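Local atomic coordinates of alginate lyase, family PL7 (PDB entry 4BE3), a protein that degrades the brown-algal polysaccharide alginate, acting as an exolytic lyase of family PL7 in a marine flavobacterium. Residues V99-S104 against Y161-V166; F137-I142 against R151-T156; I197-F202 against K211-L216; T222-I227 against G239-E244; T233-I238 against L273-G278. One frame throughout, in Å; residues are numbered along the deposited sequence.

Contact 1: V99-S104 against Y161-V166; sequences VAASYS and YDMSVV
Two type I beta turns, Val99 to Ser102 and Asp162 to Val165, pack against each other with Ala100 set into Met163 and Val166. The methyl of Ala100 touches both the carbonyl and the side chain of Met163: CB lies 3.3 Å from Met163 O and 3.7 Å from Met163 CG. With CG anti to the backbone N (chi1 -160°) and the rest of its chain extended, Met163 runs along the first turn until its CE stands 3.6 Å from Ala101 N and 3.8 Å from Ala101 CB. Val166 closes the other flank, its CG1 touching Ala100 CA at 3.7 Å. The second turn is stiffened from within by an Asx turn, Asp162 OD1 accepting from Ser164 N (2.8 Å) through its anti lone pair. No hydrogen bond joins the two turns directly; Ala100 O is taken by Lys126, and Ala101 pairs through its backbone with Val274. Shape and apolar contact therefore hold these largely buried loops together, while several of their polar backbone groups find partners outside the contact.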
# COMPACT_ATOMS: atom_id res chain seq x y z
N VAL A 99 -28.84 25.37 1.49
CA VAL A 99 -28.06 24.23 0.78
C VAL A 99 -27.05 23.77 1.81
O VAL A 99 -26.20 24.53 2.21
CB VAL A 99 -27.40 24.86 -0.48
CG1 VAL A 99 -26.61 23.71 -1.15
CG2 VAL A 99 -28.53 25.37 -1.45
N ALA A 100 -27.03 22.44 2.04
CA ALA A 100 -26.21 21.79 3.13
C ALA A 100 -24.78 22.08 2.85
O ALA A 100 -24.04 22.27 3.85
CB ALA A 100 -26.53 20.29 3.11
N ALA A 101 -24.30 22.06 1.59
CA ALA A 101 -22.83 22.32 1.41
C ALA A 101 -22.33 23.70 1.58
O ALA A 101 -21.12 23.94 1.59
CB ALA A 101 -22.43 21.80 -0.05
N SER A 102 -23.28 24.71 1.61
CA SER A 102 -22.75 26.08 1.57
C SER A 102 -21.80 26.38 2.77
O SER A 102 -21.98 25.87 3.85
CB SER A 102 -23.94 27.11 1.74
OG SER A 102 -24.70 27.02 0.52
N TYR A 103 -20.85 27.26 2.52
CA TYR A 103 -19.96 27.82 3.51
C TYR A 103 -19.05 26.74 4.10
O TYR A 103 -18.58 26.91 5.22
CB TYR A 103 -20.73 28.44 4.71
CG TYR A 103 -21.98 29.25 4.26
CD1 TYR A 103 -21.89 30.34 3.40
CD2 TYR A 103 -23.22 28.82 4.78
CE1 TYR A 103 -23.11 31.01 3.06
CE2 TYR A 103 -24.39 29.53 4.48
CZ TYR A 103 -24.30 30.53 3.60
OH TYR A 103 -25.54 31.18 3.32
N SER A 104 -18.75 25.74 3.28
CA SER A 104 -17.90 24.67 3.90
C SER A 104 -16.69 24.35 2.98
O SER A 104 -16.62 24.70 1.78
CB SER A 104 -18.74 23.36 4.00
OG SER A 104 -19.12 22.65 2.82
N TYR A 161 -22.42 21.22 14.36
CA TYR A 161 -23.52 20.59 13.64
C TYR A 161 -22.99 19.59 12.58
O TYR A 161 -21.80 19.58 12.24
CB TYR A 161 -24.20 21.64 12.79
CG TYR A 161 -24.85 22.74 13.67
CD1 TYR A 161 -25.52 22.40 14.86
CD2 TYR A 161 -24.74 24.06 13.25
CE1 TYR A 161 -26.13 23.45 15.69
CE2 TYR A 161 -25.40 25.09 14.01
CZ TYR A 161 -26.09 24.69 15.18
OH TYR A 161 -26.73 25.70 15.96
N ASP A 162 -23.85 18.74 12.11
CA ASP A 162 -23.49 17.97 10.86
C ASP A 162 -24.04 18.76 9.60
O ASP A 162 -24.54 19.89 9.76
CB ASP A 162 -24.01 16.52 10.90
CG ASP A 162 -25.50 16.44 10.96
OD1 ASP A 162 -26.24 17.17 10.25
OD2 ASP A 162 -25.96 15.61 11.78
N MET A 163 -23.92 18.21 8.39
CA MET A 163 -24.15 19.04 7.26
C MET A 163 -25.66 19.37 7.16
O MET A 163 -26.00 20.29 6.37
CB MET A 163 -23.88 18.09 6.00
CG MET A 163 -23.60 18.86 4.79
SD MET A 163 -23.59 17.59 3.43
CE MET A 163 -22.99 18.73 2.16
N SER A 164 -26.49 18.62 7.88
CA SER A 164 -27.96 18.73 7.66
C SER A 164 -28.55 19.99 8.31
O SER A 164 -29.72 20.32 8.09
CB SER A 164 -28.76 17.48 8.21
OG SER A 164 -28.67 17.44 9.63
N VAL A 165 -27.78 20.66 9.16
CA VAL A 165 -28.31 21.84 9.89
C VAL A 165 -28.22 23.03 8.94
O VAL A 165 -27.13 23.62 8.77
CB VAL A 165 -27.56 22.10 11.20
CG1 VAL A 165 -28.27 23.28 11.93
CG2 VAL A 165 -27.76 20.87 12.14
N VAL A 166 -29.31 23.37 8.29
CA VAL A 166 -29.32 24.42 7.25
C VAL A 166 -30.08 25.61 7.80
O VAL A 166 -30.79 25.48 8.82
CB VAL A 166 -29.94 23.89 5.94
CG1 VAL A 166 -29.05 22.69 5.38
CG2 VAL A 166 -31.37 23.30 6.19

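Contact 2: F137-I142 against R151-T156; sequences FWNYEI and RWDYST
Asn139 and Asp153 cross at about a right angle, their amide and carboxylate planes 86° apart, in the antiparallel hairpin of strands 133-141 and 153-157 within one sheet of the PL7 jelly roll. Asn139 ND2 nevertheless makes a well-aligned bond to Asp153 OD2 (2.9 Å, 161°), staying near its own amide plane and using the anti lone pair of the acid. At the other end of the amide, Asn139 OD1 accepts from Ser155 OG at 2.9 Å, and that hydroxyl in turn receives Met163 N. A leucine in place of Asn139 would probably cost Ser155 OG its acceptor and Asp153 OD2 its amide donor. Beyond Asp153, Glu141 on the same face meets Arg151 of the preceding loop in a salt bridge, Arg151 NE lying 3.6 Å from Glu141 OE2; Glu141 OE1 accepts from Glu119 N, and Arg151 NH1 bonds Asn148 O. On the opposite face Thr156 lies beside Trp138, its CB over the five-membered ring, 3.9 Å from the centroid. Ile142 CG2 sits over the six-membered ring of Trp152, 3.6 Å from its centroid, while the indole NE1 donates to Gly242 O. The neighbouring acids Glu141 and Asp153 are probably made tolerable by a water that donates to each, by Arg151, and by Lys122, which forms a salt bridge with Asp153 OD2.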
# COMPACT_ATOMS: atom_id res chain seq x y z
N PHE A 137 -17.54 18.16 10.70
CA PHE A 137 -18.34 16.98 10.68
C PHE A 137 -17.77 16.08 9.57
O PHE A 137 -16.91 16.58 8.77
CB PHE A 137 -19.84 17.23 10.30
CG PHE A 137 -20.04 18.12 9.10
CD1 PHE A 137 -20.14 17.51 7.80
CD2 PHE A 137 -20.35 19.51 9.29
CE1 PHE A 137 -20.47 18.29 6.61
CE2 PHE A 137 -20.61 20.30 8.10
CZ PHE A 137 -20.70 19.69 6.84
N TRP A 138 -18.12 14.83 9.53
CA TRP A 138 -17.56 14.00 8.44
C TRP A 138 -18.65 13.22 7.76
O TRP A 138 -19.60 12.80 8.42
CB TRP A 138 -16.45 13.07 8.98
CG TRP A 138 -16.96 12.03 9.91
CD1 TRP A 138 -17.14 12.19 11.29
CD2 TRP A 138 -17.31 10.63 9.59
NE1 TRP A 138 -17.51 10.99 11.85
CE2 TRP A 138 -17.65 10.02 10.88
CE3 TRP A 138 -17.30 9.86 8.40
CZ2 TRP A 138 -18.04 8.66 11.01
CZ3 TRP A 138 -17.68 8.49 8.54
CH2 TRP A 138 -18.04 7.93 9.79
N ASN A 139 -18.52 12.99 6.45
CA ASN A 139 -19.62 12.34 5.69
C ASN A 139 -19.08 10.98 5.15
O ASN A 139 -17.88 10.93 4.73
CB ASN A 139 -19.89 13.14 4.43
CG ASN A 139 -20.77 14.35 4.75
OD1 ASN A 139 -20.84 14.74 5.91
ND2 ASN A 139 -21.39 14.98 3.66
N TYR A 140 -19.94 9.98 5.15
CA TYR A 140 -19.62 8.67 4.53
C TYR A 140 -20.49 8.65 3.29
O TYR A 140 -21.74 8.83 3.43
CB TYR A 140 -20.09 7.58 5.51
CG TYR A 140 -19.97 6.21 4.84
CD1 TYR A 140 -18.69 5.59 4.78
CD2 TYR A 140 -21.12 5.57 4.30
CE1 TYR A 140 -18.56 4.33 4.20
CE2 TYR A 140 -21.01 4.30 3.68
CZ TYR A 140 -19.67 3.74 3.64
OH TYR A 140 -19.56 2.46 3.00
N GLU A 141 -19.94 8.37 2.08
CA GLU A 141 -20.83 8.26 0.93
C GLU A 141 -21.02 6.79 0.60
O GLU A 141 -20.01 5.99 0.61
CB GLU A 141 -20.13 8.98 -0.19
CG GLU A 141 -20.94 8.82 -1.51
CD GLU A 141 -20.33 9.73 -2.57
OE1 GLU A 141 -19.06 9.89 -2.72
OE2 GLU A 141 -21.17 10.32 -3.32
N ILE A 142 -22.25 6.33 0.33
CA ILE A 142 -22.41 4.90 0.06
C ILE A 142 -21.75 4.50 -1.24
O ILE A 142 -21.67 5.25 -2.19
CB ILE A 142 -23.92 4.46 0.07
CG1 ILE A 142 -24.72 5.38 -0.85
CG2 ILE A 142 -24.49 4.50 1.51
CD1 ILE A 142 -26.10 4.71 -1.28
N ARG A 151 -26.90 7.89 -5.22
CA ARG A 151 -26.01 7.92 -4.02
C ARG A 151 -26.38 8.98 -3.02
O ARG A 151 -27.10 9.93 -3.33
CB ARG A 151 -24.57 8.18 -4.47
CG ARG A 151 -24.43 9.61 -5.09
CD ARG A 151 -23.01 9.79 -5.73
NE ARG A 151 -22.89 11.12 -6.37
CZ ARG A 151 -23.59 11.48 -7.45
NH1 ARG A 151 -24.49 10.68 -8.01
NH2 ARG A 151 -23.48 12.69 -7.96
N TRP A 152 -25.79 8.91 -1.79
CA TRP A 152 -25.96 10.02 -0.83
C TRP A 152 -24.81 9.86 0.17
O TRP A 152 -24.20 8.78 0.23
CB TRP A 152 -27.34 9.83 -0.10
CG TRP A 152 -27.81 8.41 0.23
CD1 TRP A 152 -28.67 7.64 -0.49
CD2 TRP A 152 -27.41 7.59 1.39
NE1 TRP A 152 -28.84 6.43 0.17
CE2 TRP A 152 -28.10 6.39 1.30
CE3 TRP A 152 -26.54 7.83 2.51
CZ2 TRP A 152 -28.02 5.39 2.27
CZ3 TRP A 152 -26.44 6.83 3.50
CH2 TRP A 152 -27.15 5.62 3.36
N ASP A 153 -24.67 10.91 0.95
CA ASP A 153 -23.69 11.02 2.04
C ASP A 153 -24.49 10.97 3.34
O ASP A 153 -25.57 11.58 3.44
CB ASP A 153 -23.03 12.37 2.03
CG ASP A 153 -21.88 12.52 1.04
OD1 ASP A 153 -21.85 11.86 -0.04
OD2 ASP A 153 -21.01 13.38 1.31
N TYR A 154 -23.95 10.34 4.35
CA TYR A 154 -24.51 10.35 5.68
C TYR A 154 -23.55 11.11 6.55
O TYR A 154 -22.35 10.82 6.58
CB TYR A 154 -24.58 8.95 6.14
CG TYR A 154 -25.11 8.88 7.56
CD1 TYR A 154 -26.31 9.54 7.93
CD2 TYR A 154 -24.31 8.34 8.59
CE1 TYR A 154 -26.76 9.54 9.30
CE2 TYR A 154 -24.78 8.24 9.90
CZ TYR A 154 -25.99 8.84 10.25
OH TYR A 154 -26.34 8.77 11.55
N SER A 155 -24.01 12.22 7.18
CA SER A 155 -23.13 13.16 7.82
C SER A 155 -23.14 13.02 9.34
O SER A 155 -24.23 12.93 9.98
CB SER A 155 -23.64 14.64 7.45
OG SER A 155 -22.69 15.54 7.95
N THR A 156 -22.00 13.06 9.98
CA THR A 156 -21.90 12.82 11.43
C THR A 156 -21.15 13.96 12.06
O THR A 156 -19.97 14.28 11.65
CB THR A 156 -21.09 11.53 11.68
OG1 THR A 156 -21.88 10.42 11.23
CG2 THR A 156 -20.86 11.29 13.20
O HOH W 1 -20.85 9.84 8.68
O HOH W 2 -23.33 11.42 -2.17

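Contact 3: I197-F202 against K211-L216; sequences IMYLTF and KFTKNL
Met198 and Lys214 exchange a pair of backbone hydrogen bonds, the shorter running from Lys214 N to Met198 O at 2.7 Å. Leu200 and Phe212 repeat the pattern, with Leu200 N 2.8 Å from Phe212 O, so an antiparallel hairpin is fixed in register. On the face carrying Ile197, Tyr199 and Thr213, packing is tight: Ile197 CG2 and Thr213 CG2 stand 3.5 Å apart. The other face carries Met198, Leu200 and Phe212, with Lys214 beside them. Met198 bends at its last torsion (chi3 68°), which brings CE to 3.9 Å from Lys214 CB. Phe202 and Phe212 run at about a right angle, meeting at their CE2 atoms (3.8 Å). This second face turns to the other sheet of the jelly roll: Trp138 packs on Met198 and Leu200 and meets Phe212 edge-to-face, and Lys214 makes a cation-pi contact with Tyr140. Strand 210-215 is an edge strand of its sheet within the chain, and strand 197-203 pairs on its other side with strand 187-194.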
# COMPACT_ATOMS: atom_id res chain seq x y z
N ILE A 197 -11.28 -1.46 8.51
CA ILE A 197 -12.12 -0.70 9.47
C ILE A 197 -11.50 0.68 9.66
O ILE A 197 -10.33 0.84 9.90
CB ILE A 197 -12.31 -1.45 10.81
CG1 ILE A 197 -13.00 -2.89 10.54
CG2 ILE A 197 -13.13 -0.57 11.74
CD1 ILE A 197 -13.12 -3.62 11.86
N MET A 198 -12.32 1.75 9.50
CA MET A 198 -11.83 3.10 9.54
C MET A 198 -12.07 3.60 10.98
O MET A 198 -13.24 3.64 11.43
CB MET A 198 -12.71 3.98 8.54
CG MET A 198 -12.28 5.47 8.66
SD MET A 198 -12.99 6.32 7.19
CE MET A 198 -14.84 6.25 7.52
N TYR A 199 -11.01 3.96 11.69
CA TYR A 199 -11.05 4.48 13.02
C TYR A 199 -10.67 5.96 12.91
O TYR A 199 -9.53 6.36 12.45
CB TYR A 199 -9.95 3.79 13.88
CG TYR A 199 -10.19 2.32 13.99
CD1 TYR A 199 -11.12 1.81 14.91
CD2 TYR A 199 -9.51 1.44 13.15
CE1 TYR A 199 -11.39 0.41 15.03
CE2 TYR A 199 -9.74 0.02 13.24
CZ TYR A 199 -10.68 -0.45 14.19
OH TYR A 199 -10.93 -1.77 14.26
N LEU A 200 -11.57 6.89 13.32
CA LEU A 200 -11.31 8.30 13.25
C LEU A 200 -11.06 8.87 14.61
O LEU A 200 -11.69 8.40 15.60
CB LEU A 200 -12.59 9.02 12.64
CG LEU A 200 -13.02 8.39 11.34
CD1 LEU A 200 -14.35 9.26 10.93
CD2 LEU A 200 -11.94 8.62 10.26
N THR A 201 -10.12 9.85 14.63
CA THR A 201 -9.93 10.57 15.93
C THR A 201 -9.89 12.00 15.58
O THR A 201 -9.05 12.44 14.74
CB THR A 201 -8.61 10.15 16.60
OG1 THR A 201 -8.63 8.70 16.73
CG2 THR A 201 -8.43 10.77 18.07
N PHE A 202 -10.59 12.82 16.35
CA PHE A 202 -10.54 14.27 16.17
C PHE A 202 -10.22 14.98 17.48
O PHE A 202 -10.81 14.59 18.49
CB PHE A 202 -11.98 14.77 15.77
CG PHE A 202 -12.38 14.31 14.41
CD1 PHE A 202 -12.05 15.12 13.31
CD2 PHE A 202 -13.10 13.13 14.28
CE1 PHE A 202 -12.49 14.77 12.02
CE2 PHE A 202 -13.57 12.73 13.00
CZ PHE A 202 -13.22 13.56 11.87
N LYS A 211 -14.05 10.13 18.85
CA LYS A 211 -13.57 8.98 18.01
C LYS A 211 -14.74 8.33 17.33
O LYS A 211 -15.88 8.29 17.94
CB LYS A 211 -12.95 7.95 18.97
CG LYS A 211 -11.55 8.44 19.49
CD LYS A 211 -10.88 7.32 20.30
CE LYS A 211 -9.64 8.04 20.92
NZ LYS A 211 -8.77 7.16 21.75
N PHE A 212 -14.53 7.68 16.17
CA PHE A 212 -15.63 6.97 15.49
C PHE A 212 -15.01 5.66 14.91
O PHE A 212 -13.83 5.68 14.54
CB PHE A 212 -16.16 7.73 14.27
CG PHE A 212 -16.76 9.08 14.67
CD1 PHE A 212 -18.08 9.15 15.07
CD2 PHE A 212 -15.95 10.19 14.74
CE1 PHE A 212 -18.62 10.42 15.49
CE2 PHE A 212 -16.47 11.48 15.18
CZ PHE A 212 -17.86 11.53 15.52
N THR A 213 -15.86 4.69 14.68
CA THR A 213 -15.40 3.41 14.00
C THR A 213 -16.34 3.18 12.90
O THR A 213 -17.61 3.15 13.12
CB THR A 213 -15.41 2.24 14.97
OG1 THR A 213 -14.53 2.54 16.02
CG2 THR A 213 -15.03 0.91 14.27
N LYS A 214 -15.89 2.96 11.68
CA LYS A 214 -16.83 2.65 10.57
C LYS A 214 -16.21 1.51 9.73
O LYS A 214 -15.12 1.69 9.17
CB LYS A 214 -16.98 3.92 9.72
CG LYS A 214 -17.81 3.75 8.43
CD LYS A 214 -19.26 3.47 8.70
CE LYS A 214 -20.09 3.29 7.38
NZ LYS A 214 -21.52 2.87 7.69
N ASN A 215 -16.92 0.36 9.63
CA ASN A 215 -16.39 -0.75 8.85
C ASN A 215 -16.56 -0.44 7.38
O ASN A 215 -17.66 -0.17 6.92
CB ASN A 215 -17.23 -1.94 9.23
CG ASN A 215 -16.66 -3.21 8.67
OD1 ASN A 215 -16.11 -3.25 7.59
ND2 ASN A 215 -16.85 -4.29 9.42
N LEU A 216 -15.47 -0.44 6.60
CA LEU A 216 -15.61 -0.17 5.16
C LEU A 216 -15.78 -1.43 4.27
O LEU A 216 -15.94 -1.29 3.05
CB LEU A 216 -14.35 0.51 4.69
CG LEU A 216 -13.95 1.83 5.44
CD1 LEU A 216 -12.70 2.46 4.76
CD2 LEU A 216 -15.23 2.82 5.24

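Contact 4: T222-I227 against G239-E244; sequences TKKSDI and GRDGIE
Glu244, whose backbone O lies 3.7 Å from Thr222 CA, has its carboxylate gripped by three groups: OE2 takes both Tyr140 OH and Asn143 N, and OE1 takes Ser219 OG. Next to it Ile243 has a large share of the packing. Its CG1 sits between the backbone N and the carbonyl carbon (chi1 59°), which leads CD1 to within 3.4 Å of Thr222 O, while CG2 lies 3.5 Å from Lys223 C. Ile227, just after the 3-10 turn, brings CD1 to 3.5 Å from Gly242 O, an oxygen already bonded to Trp152 NE1. Lys224 bends over Asp241, but the pairing of NZ with OD2 is long (3.9 Å); Asp241 O is buried here without a polar partner in the model. Charge probably contributes little; Ile243 and Ile227 against backbone atoms, with Thr222 and the Lys224 chain, make up the join. The two loops flank helix 229-234 in sequence, and residues 239-244 bond through the backbone to Lys145 and Lys150 in the loop between strands 133-141 and 153-157.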
# COMPACT_ATOMS: atom_id res chain seq x y z
N THR A 222 -27.93 -1.74 3.32
CA THR A 222 -28.10 -2.65 2.14
C THR A 222 -29.58 -2.70 1.72
O THR A 222 -29.88 -3.28 0.70
CB THR A 222 -27.58 -4.05 2.44
OG1 THR A 222 -28.34 -4.56 3.54
CG2 THR A 222 -26.12 -3.98 2.98
N LYS A 223 -30.49 -2.07 2.50
CA LYS A 223 -31.89 -1.93 2.02
C LYS A 223 -32.57 -0.66 2.38
O LYS A 223 -32.07 0.11 3.26
CB LYS A 223 -32.75 -3.09 2.45
CG LYS A 223 -32.42 -3.70 3.78
CD LYS A 223 -32.14 -5.20 3.49
CE LYS A 223 -32.61 -6.11 4.63
NZ LYS A 223 -32.70 -5.19 5.82
N LYS A 224 -33.73 -0.41 1.75
CA LYS A 224 -34.39 0.90 1.92
C LYS A 224 -34.68 1.23 3.37
O LYS A 224 -34.51 2.38 3.78
CB LYS A 224 -35.65 1.00 1.09
CG LYS A 224 -35.34 0.99 -0.39
CD LYS A 224 -35.21 2.40 -0.95
CE LYS A 224 -34.70 2.32 -2.38
NZ LYS A 224 -35.50 1.30 -3.11
N SER A 225 -35.02 0.21 4.17
CA SER A 225 -35.37 0.41 5.57
C SER A 225 -34.17 0.73 6.48
O SER A 225 -34.31 1.05 7.68
CB SER A 225 -36.15 -0.77 6.10
OG SER A 225 -35.44 -1.92 5.79
N ASP A 226 -32.97 0.61 5.91
CA ASP A 226 -31.75 1.07 6.55
C ASP A 226 -31.29 2.50 6.20
O ASP A 226 -30.37 3.00 6.84
CB ASP A 226 -30.57 0.15 6.17
CG ASP A 226 -30.70 -1.27 6.71
OD1 ASP A 226 -31.05 -1.45 7.88
OD2 ASP A 226 -30.43 -2.21 5.92
N ILE A 227 -31.91 3.18 5.25
CA ILE A 227 -31.46 4.55 4.98
C ILE A 227 -31.73 5.43 6.18
O ILE A 227 -32.88 5.50 6.65
CB ILE A 227 -32.16 5.06 3.72
CG1 ILE A 227 -31.92 4.13 2.54
CG2 ILE A 227 -31.90 6.59 3.47
CD1 ILE A 227 -32.55 4.60 1.24
N GLY A 239 -34.39 13.64 -4.30
CA GLY A 239 -34.82 12.29 -4.68
C GLY A 239 -33.55 11.40 -4.66
O GLY A 239 -32.86 11.32 -5.69
N ARG A 240 -33.10 10.90 -3.51
CA ARG A 240 -31.91 9.95 -3.45
C ARG A 240 -32.22 8.92 -2.42
O ARG A 240 -32.29 9.18 -1.22
CB ARG A 240 -30.60 10.56 -3.05
CG ARG A 240 -30.10 11.60 -3.95
CD ARG A 240 -29.51 11.13 -5.29
NE ARG A 240 -28.98 12.37 -5.93
CZ ARG A 240 -27.76 12.89 -5.66
NH1 ARG A 240 -26.91 12.31 -4.76
NH2 ARG A 240 -27.38 14.00 -6.28
N ASP A 241 -32.39 7.73 -2.91
CA ASP A 241 -32.85 6.64 -2.13
C ASP A 241 -32.02 5.38 -2.53
O ASP A 241 -32.55 4.27 -2.49
CB ASP A 241 -34.31 6.42 -2.47
CG ASP A 241 -34.51 5.88 -3.87
OD1 ASP A 241 -33.78 6.23 -4.85
OD2 ASP A 241 -35.45 5.09 -3.96
N GLY A 242 -30.72 5.57 -2.90
CA GLY A 242 -29.94 4.36 -3.20
C GLY A 242 -29.68 3.48 -2.00
O GLY A 242 -29.75 3.94 -0.84
N ILE A 243 -29.33 2.25 -2.29
CA ILE A 243 -28.85 1.32 -1.31
C ILE A 243 -27.37 1.02 -1.64
O ILE A 243 -26.90 1.22 -2.80
CB ILE A 243 -29.75 0.06 -1.21
CG1 ILE A 243 -29.82 -0.66 -2.58
CG2 ILE A 243 -31.13 0.50 -0.62
CD1 ILE A 243 -30.17 -2.11 -2.47
N GLU A 244 -26.68 0.49 -0.65
CA GLU A 244 -25.23 0.27 -0.82
C GLU A 244 -24.94 -1.20 -1.05
O GLU A 244 -25.63 -2.11 -0.53
CB GLU A 244 -24.50 0.75 0.48
CG GLU A 244 -22.97 0.54 0.36
CD GLU A 244 -22.25 1.28 1.50
OE1 GLU A 244 -22.75 1.16 2.63
OE2 GLU A 244 -21.16 1.87 1.25

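Contact 5: T233-I238 against L273-G278; sequences TLYASI and LVWSTG
Val274 fits between Tyr235 and Ile238, and its two methyls are shared out among several neighbours. With CG1 anti to the backbone N (chi1 176°), CG2 is turned over one face of the Tyr235 ring, 4.3 Å from the centroid and 23° off the normal, a CH-pi contact in which the two side chains cross at about a right angle. The same methyl reaches Leu234 O at 3.5 Å and Ile238 CG1 at 4.0 Å. CG1 instead covers the rim of its neighbour's indole, that of Trp275. Tyr235 starts out away from the loop, but its CG lies anti to the carbonyl carbon, beside the backbone N (chi1 -73°), and the ring end comes back toward Val274 and Trp275. Its hydroxyl ends near Trp275, where one water takes the indole N-H at 2.9 Å from NE1 and makes a weak bond to the phenol. The hydroxyl also bonds Asp153 N. A serine in place of Tyr235 would probably open a gap beneath the Val274 methyl and leave Asp153 N without its acceptor. Asn272 OD1 holds the other loop in shape by accepting from both Val274 N and Trp275 N. Tyr235 is the first residue to leave helical geometry after helix 229-234, so this is apolar packing of a helix's C-terminal end on a long connecting loop, at the periphery of the PL7 jelly roll.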
# COMPACT_ATOMS: atom_id res chain seq x y z
N THR A 233 -34.67 13.17 5.03
CA THR A 233 -34.90 14.58 5.24
C THR A 233 -34.00 15.46 4.32
O THR A 233 -34.51 16.37 3.62
CB THR A 233 -34.59 14.96 6.72
OG1 THR A 233 -35.61 14.29 7.49
CG2 THR A 233 -34.85 16.55 6.94
N LEU A 234 -32.70 15.26 4.40
CA LEU A 234 -31.85 16.28 3.70
C LEU A 234 -31.99 16.10 2.14
O LEU A 234 -31.89 17.11 1.42
CB LEU A 234 -30.44 15.99 4.08
CG LEU A 234 -29.42 17.06 3.60
CD1 LEU A 234 -29.97 18.45 4.07
CD2 LEU A 234 -28.10 16.75 4.26
N TYR A 235 -32.25 14.86 1.66
CA TYR A 235 -32.33 14.66 0.23
C TYR A 235 -33.80 14.72 -0.25
O TYR A 235 -34.07 14.33 -1.38
CB TYR A 235 -31.73 13.32 -0.18
CG TYR A 235 -30.20 13.42 -0.06
CD1 TYR A 235 -29.53 13.23 1.19
CD2 TYR A 235 -29.45 13.81 -1.20
CE1 TYR A 235 -28.11 13.33 1.23
CE2 TYR A 235 -28.06 13.89 -1.14
CZ TYR A 235 -27.42 13.60 0.03
OH TYR A 235 -26.06 13.73 0.09
N ALA A 236 -34.76 15.21 0.61
CA ALA A 236 -36.15 15.08 0.20
C ALA A 236 -36.43 15.93 -1.10
O ALA A 236 -37.35 15.60 -1.76
CB ALA A 236 -37.04 15.63 1.30
N SER A 237 -35.66 17.00 -1.34
CA SER A 237 -36.13 17.70 -2.58
C SER A 237 -35.35 17.22 -3.79
O SER A 237 -35.89 17.38 -4.88
CB SER A 237 -36.35 19.24 -2.51
OG SER A 237 -37.43 19.71 -1.66
N ILE A 238 -34.27 16.42 -3.58
CA ILE A 238 -33.40 15.85 -4.66
C ILE A 238 -33.91 14.56 -5.16
O ILE A 238 -33.80 14.38 -6.35
CB ILE A 238 -31.91 15.58 -4.19
CG1 ILE A 238 -31.11 16.88 -4.07
CG2 ILE A 238 -31.22 14.66 -5.21
CD1 ILE A 238 -31.78 18.06 -4.77
N LEU A 273 -30.39 21.03 -4.48
CA LEU A 273 -30.51 21.71 -3.16
C LEU A 273 -29.56 21.26 -2.07
O LEU A 273 -29.51 21.85 -1.06
CB LEU A 273 -31.97 21.65 -2.57
CG LEU A 273 -32.22 22.81 -1.59
CD1 LEU A 273 -32.28 24.12 -2.32
CD2 LEU A 273 -33.56 22.68 -0.82
N VAL A 274 -28.78 20.17 -2.23
CA VAL A 274 -27.84 19.74 -1.21
C VAL A 274 -26.42 20.22 -1.49
O VAL A 274 -25.68 20.64 -0.57
CB VAL A 274 -27.78 18.21 -1.11
CG1 VAL A 274 -26.70 17.68 -0.08
CG2 VAL A 274 -29.19 17.73 -0.70
N TRP A 275 -26.07 20.28 -2.80
CA TRP A 275 -24.64 20.59 -3.16
C TRP A 275 -24.45 21.82 -4.05
O TRP A 275 -23.30 22.20 -4.21
CB TRP A 275 -24.08 19.36 -4.00
CG TRP A 275 -24.07 18.12 -3.18
CD1 TRP A 275 -24.97 17.05 -3.19
CD2 TRP A 275 -23.05 17.75 -2.16
NE1 TRP A 275 -24.57 16.08 -2.28
CE2 TRP A 275 -23.46 16.47 -1.62
CE3 TRP A 275 -21.92 18.39 -1.64
CZ2 TRP A 275 -22.71 15.82 -0.61
CZ3 TRP A 275 -21.14 17.73 -0.64
CH2 TRP A 275 -21.51 16.48 -0.15
N SER A 276 -25.51 22.39 -4.69
CA SER A 276 -25.31 23.58 -5.56
C SER A 276 -25.66 24.79 -4.73
O SER A 276 -26.79 24.97 -4.38
CB SER A 276 -26.23 23.50 -6.85
OG SER A 276 -25.70 22.31 -7.55
N THR A 277 -24.61 25.57 -4.38
CA THR A 277 -24.76 26.52 -3.30
C THR A 277 -25.07 27.97 -3.72
O THR A 277 -25.34 28.79 -2.88
CB THR A 277 -23.46 26.54 -2.50
OG1 THR A 277 -22.33 26.66 -3.41
CG2 THR A 277 -23.26 25.14 -1.86
N GLY A 278 -24.98 28.26 -5.02
CA GLY A 278 -25.46 29.59 -5.51
C GLY A 278 -24.70 30.75 -4.87
O GLY A 278 -25.28 31.78 -4.61
O HOH W 3 -24.98 13.31 -3.05

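How the contacts relate
From the N terminus, residues 99-104 meet 161-166, and contact 1 closes a long loop that encloses contact 2, the hairpin of strands 133-141 and 153-157. Contact 3 follows in series as the hairpin at the border of the other sheet; it meets contact 2 across the sandwich, where Thr156 and Trp138 touch Phe212. Contacts 4 and 5 then cross: 233-238 falls between the two segments of contact 4, and 239-244 between those of contact 5, so the segments around helix 229-234 alternate along the chain. Contact 5 borders contact 1; contact 4 reaches contact 2 through Arg240, and contact 5 reaches it through Tyr235.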